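Local coordinates for protein putative tryptophan halogenase (Xanthomonas campestris pv. campestris, PDB 6Y1W) that probably acts as a flavin-dependent halogenase, using FAD to halogenate an aromatic substrate, at residues H103-T111 with N443-Q452. Residues are numbered along the deposited sequence; the frame is centred on the assembly and turned at random.
With BUD ((2S,3S)-butane-2,3-diol), chain H.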
loop_
_atom_site.group_PDB
_atom_site.type_symbol
_atom_site.label_atom_id
_atom_site.label_comp_id
_atom_site.label_asym_id
_atom_site.label_seq_id
_atom_site.Cartn_x
_atom_site.Cartn_y
_atom_site.Cartn_z
ATOM N N HIS A 103 -4.535 -4.845 -31.670
ATOM C CA HIS A 103 -5.229 -3.960 -30.739
ATOM C C HIS A 103 -5.575 -4.702 -29.459
ATOM O O HIS A 103 -5.617 -5.926 -29.420
ATOM C CB HIS A 103 -6.518 -3.428 -31.384
ATOM C CG HIS A 103 -6.321 -2.967 -32.784
ATOM N ND1 HIS A 103 -5.300 -2.109 -33.142
ATOM C CD2 HIS A 103 -6.962 -3.295 -33.931
ATOM C CE1 HIS A 103 -5.366 -1.871 -34.442
ATOM N NE2 HIS A 103 -6.357 -2.590 -34.944
ATOM N N TYR A 104 -5.828 -3.945 -28.396
ATOM C CA TYR A 104 -6.337 -4.535 -27.158
ATOM C C TYR A 104 -7.006 -3.421 -26.367
ATOM O O TYR A 104 -6.935 -2.249 -26.744
ATOM C CB TYR A 104 -5.203 -5.203 -26.317
ATOM C CG TYR A 104 -4.269 -4.177 -25.659
ATOM C CD1 TYR A 104 -3.237 -3.551 -26.378
ATOM C CD2 TYR A 104 -4.446 -3.810 -24.337
ATOM C CE1 TYR A 104 -2.424 -2.605 -25.799
ATOM C CE2 TYR A 104 -3.649 -2.857 -23.756
ATOM C CZ TYR A 104 -2.636 -2.256 -24.475
ATOM O OH TYR A 104 -1.826 -1.286 -23.890
ATOM N N ILE A 105 -7.648 -3.799 -25.260
ATOM C CA ILE A 105 -8.298 -2.835 -24.362
ATOM C C ILE A 105 -7.663 -2.923 -22.981
ATOM O O ILE A 105 -7.464 -4.025 -22.439
ATOM C CB ILE A 105 -9.822 -3.091 -24.268
ATOM C CG1 ILE A 105 -10.471 -2.828 -25.631
ATOM C CG2 ILE A 105 -10.487 -2.197 -23.194
ATOM C CD1 ILE A 105 -11.899 -3.432 -25.697
ATOM N N HIS A 106 -7.380 -1.745 -22.402
ATOM C CA HIS A 106 -6.977 -1.605 -21.011
ATOM C C HIS A 106 -8.205 -1.084 -20.280
ATOM O O HIS A 106 -8.532 0.101 -20.384
ATOM C CB HIS A 106 -5.818 -0.626 -20.881
ATOM C CG HIS A 106 -5.416 -0.358 -19.466
ATOM N ND1 HIS A 106 -4.611 0.705 -19.117
ATOM C CD2 HIS A 106 -5.742 -0.991 -18.315
ATOM C CE1 HIS A 106 -4.442 0.704 -17.804
ATOM N NE2 HIS A 106 -5.128 -0.301 -17.292
ATOM N N SER A 107 -8.852 -1.954 -19.514
ATOM C CA SER A 107 -10.106 -1.578 -18.864
ATOM C C SER A 107 -9.878 -1.380 -17.381
ATOM O O SER A 107 -8.848 -1.768 -16.824
ATOM C CB SER A 107 -11.187 -2.649 -19.085
ATOM O OG SER A 107 -10.920 -3.813 -18.311
ATOM N N PHE A 108 -10.877 -0.786 -16.729
ATOM C CA PHE A 108 -10.953 -0.837 -15.280
ATOM C C PHE A 108 -11.382 -2.230 -14.844
ATOM O O PHE A 108 -11.553 -3.144 -15.660
ATOM C CB PHE A 108 -11.919 0.234 -14.764
ATOM C CG PHE A 108 -11.593 1.625 -15.250
ATOM C CD1 PHE A 108 -10.281 2.094 -15.224
ATOM C CD2 PHE A 108 -12.601 2.452 -15.742
ATOM C CE1 PHE A 108 -9.982 3.385 -15.678
ATOM C CE2 PHE A 108 -12.305 3.731 -16.214
ATOM C CZ PHE A 108 -11.017 4.203 -16.169
ATOM N N GLY A 109 -11.524 -2.432 -13.545
ATOM C CA GLY A 109 -11.986 -3.728 -13.063
ATOM C C GLY A 109 -10.865 -4.747 -12.899
ATOM O O GLY A 109 -9.702 -4.404 -12.737
ATOM N N HIS A 110 -11.246 -6.025 -12.917
ATOM C CA HIS A 110 -10.297 -7.104 -12.685
ATOM C C HIS A 110 -10.657 -8.215 -13.649
ATOM O O HIS A 110 -11.834 -8.442 -13.931
ATOM C CB HIS A 110 -10.343 -7.632 -11.243
ATOM C CG HIS A 110 -9.170 -8.499 -10.877
ATOM N ND1 HIS A 110 -7.916 -7.987 -10.594
ATOM C CD2 HIS A 110 -9.055 -9.848 -10.774
ATOM C CE1 HIS A 110 -7.082 -8.979 -10.326
ATOM N NE2 HIS A 110 -7.750 -10.120 -10.428
ATOM N N THR A 111 -9.661 -8.873 -14.176
ATOM C CA THR A 111 -9.936 -9.944 -15.133
ATOM C C THR A 111 -9.978 -11.254 -14.372
ATOM O O THR A 111 -9.014 -11.592 -13.682
ATOM C CB THR A 111 -8.858 -9.980 -16.206
ATOM O OG1 THR A 111 -8.815 -8.692 -16.819
ATOM C CG2 THR A 111 -9.228 -11.063 -17.302
ATOM N N ASN A 443 -4.198 -5.574 -12.320
ATOM C CA ASN A 443 -4.942 -5.799 -13.562
ATOM C C ASN A 443 -4.390 -4.948 -14.709
ATOM O O ASN A 443 -4.388 -5.385 -15.878
ATOM C CB ASN A 443 -6.434 -5.471 -13.360
ATOM C CG ASN A 443 -7.264 -5.721 -14.631
ATOM O OD1 ASN A 443 -7.445 -6.852 -15.015
ATOM N ND2 ASN A 443 -7.753 -4.668 -15.259
ATOM N N SER A 444 -3.998 -3.711 -14.399
ATOM C CA SER A 444 -3.511 -2.788 -15.424
ATOM C C SER A 444 -2.176 -3.254 -15.981
ATOM O O SER A 444 -1.996 -3.309 -17.206
ATOM C CB SER A 444 -3.351 -1.385 -14.835
ATOM O OG SER A 444 -4.629 -0.789 -14.656
ATOM N N TRP A 445 -1.228 -3.589 -15.089
ATOM C CA TRP A 445 0.066 -4.125 -15.529
ATOM C C TRP A 445 -0.131 -5.365 -16.407
ATOM O O TRP A 445 0.533 -5.517 -17.450
ATOM C CB TRP A 445 0.935 -4.498 -14.309
ATOM C CG TRP A 445 1.538 -3.336 -13.607
ATOM C CD1 TRP A 445 1.128 -2.804 -12.407
ATOM C CD2 TRP A 445 2.678 -2.562 -14.019
ATOM N NE1 TRP A 445 1.931 -1.756 -12.061
ATOM C CE2 TRP A 445 2.881 -1.568 -13.034
ATOM C CE3 TRP A 445 3.534 -2.610 -15.128
ATOM C CZ2 TRP A 445 3.920 -0.628 -13.113
ATOM C CZ3 TRP A 445 4.562 -1.667 -15.218
ATOM C CH2 TRP A 445 4.749 -0.688 -14.211
ATOM N N ILE A 446 -1.040 -6.263 -15.998
ATOM C CA ILE A 446 -1.263 -7.497 -16.753
ATOM C C ILE A 446 -1.886 -7.190 -18.105
ATOM O O ILE A 446 -1.395 -7.635 -19.141
ATOM C CB ILE A 446 -2.155 -8.481 -15.970
ATOM C CG1 ILE A 446 -1.533 -8.854 -14.629
ATOM C CG2 ILE A 446 -2.485 -9.722 -16.819
ATOM C CD1 ILE A 446 -2.551 -9.506 -13.693
ATOM N N GLN A 447 -2.969 -6.407 -18.126
ATOM C CA GLN A 447 -3.628 -6.152 -19.409
ATOM C C GLN A 447 -2.689 -5.450 -20.386
ATOM O O GLN A 447 -2.661 -5.777 -21.584
ATOM C CB GLN A 447 -4.903 -5.328 -19.222
ATOM C CG GLN A 447 -6.064 -6.083 -18.561
ATOM C CD GLN A 447 -7.345 -5.241 -18.648
ATOM O OE1 GLN A 447 -7.287 -4.093 -18.987
ATOM N NE2 GLN A 447 -8.488 -5.837 -18.335
ATOM N N VAL A 448 -1.933 -4.460 -19.914
ATOM C CA VAL A 448 -1.080 -3.728 -20.842
ATOM C C VAL A 448 0.124 -4.569 -21.270
ATOM O O VAL A 448 0.503 -4.554 -22.450
ATOM C CB VAL A 448 -0.663 -2.393 -20.211
ATOM C CG1 VAL A 448 0.361 -1.704 -21.051
ATOM C CG2 VAL A 448 -1.946 -1.525 -20.103
ATOM N N MET A 449 0.767 -5.289 -20.339
ATOM C CA MET A 449 1.922 -6.081 -20.788
ATOM C C MET A 449 1.496 -7.235 -21.693
ATOM O O MET A 449 2.131 -7.468 -22.733
ATOM C CB MET A 449 2.752 -6.578 -19.607
ATOM C CG MET A 449 3.487 -5.396 -18.999
ATOM S SD MET A 449 4.791 -5.899 -17.827
ATOM C CE MET A 449 3.798 -6.363 -16.421
ATOM N N LEU A 450 0.403 -7.947 -21.365
ATOM C CA LEU A 450 -0.049 -8.987 -22.290
ATOM C C LEU A 450 -0.490 -8.366 -23.609
ATOM O O LEU A 450 -0.183 -8.896 -24.699
ATOM C CB LEU A 450 -1.222 -9.756 -21.686
ATOM C CG LEU A 450 -0.962 -10.880 -20.710
ATOM C CD1 LEU A 450 -2.321 -11.415 -20.224
ATOM C CD2 LEU A 450 -0.147 -11.980 -21.404
ATOM N N GLY A 451 -1.241 -7.260 -23.528
ATOM C CA GLY A 451 -1.757 -6.628 -24.737
ATOM C C GLY A 451 -0.687 -6.128 -25.682
ATOM O O GLY A 451 -0.878 -6.129 -26.907
ATOM N N GLN A 452 0.441 -5.667 -25.142
ATOM C CA GLN A 452 1.534 -5.148 -25.935
ATOM C C GLN A 452 2.626 -6.190 -26.174
ATOM O O GLN A 452 3.704 -5.841 -26.662
ATOM C CB GLN A 452 2.080 -3.873 -25.314
ATOM C CG GLN A 452 0.930 -2.835 -25.254
ATOM C CD GLN A 452 1.315 -1.375 -25.312
ATOM O OE1 GLN A 452 0.453 -0.529 -25.069
ATOM N NE2 GLN A 452 2.556 -1.057 -25.698
HETATM C C1 BUD H . -6.949 3.860 -13.264
HETATM O O1 BUD H . -5.823 2.423 -14.782
HETATM C C2 BUD H . -5.873 2.785 -13.422
HETATM O O2 BUD H . -5.222 0.563 -12.592
HETATM C C3 BUD H . -6.227 1.566 -12.564
HETATM C C4 BUD H . -6.433 2.026 -11.116
HETATM O O HOH W 1 -7.239 -2.109 -14.420
HETATM O O HOH W 2 -5.955 -5.613 -10.012
#
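Strand 103-107 and helix 443-451 run almost exactly antiparallel, their short axes at 174° and 8.0 Å apart at closest approach, which brings Tyr-104 opposite Gly-451, His-106 opposite Gln-447 and His-110 opposite Asn-443. Tyr-104 lays one ring face over Gly-451, whose CA is 3.8 Å from the ring centroid and 19° off the ring normal, a CH-pi contact that lets the ring lie directly on the helix backbone. The hydroxyl then donates in the carbonyl plane to a lone pair of Gln-452, OH to OE1 2.7 Å; His-395 also bonds this OE1. Gln-447 presents both ends of its amide: OE1 accepts the backbone N of Ser-107 at 2.7 Å, while NE2 donates within the amide plane to the hydroxyls of Ser-107 and Thr-111. Three bonds thus fix the rotation of this buried group. A chi1 of -179° swings the amide of Asn-443 out toward the loop 108-111, where it receives the Thr-111 hydroxyl, OG1 to OD1 2.9 Å, and through ND2 holds a water that bridges to Ser-107 O and Ser-444 OG.

At the edge of the His-106 ring, NE2 and Ser-444 OG share a 2.7 Å hydrogen bond, while Val-448 CG2 covers one ring face, 3.9 Å from its centroid. Ser-444 OG in turn bonds O2 of the bound butanediol, and Phe-108 borders the same pocket. His-106 ND1 bonds Glu-347, a predicted tryptophan-binding residue, consistent with a place beside the substrate site.

Strand 102-107 is an edge strand of its mixed sheet within the chain, paired antiparallel with strand 91-99; helix 442-451 packs against this edge strand, with helix 371-397 touching Tyr-104 and Val-448, and helix 417-429 meeting Trp-445 and Met-449.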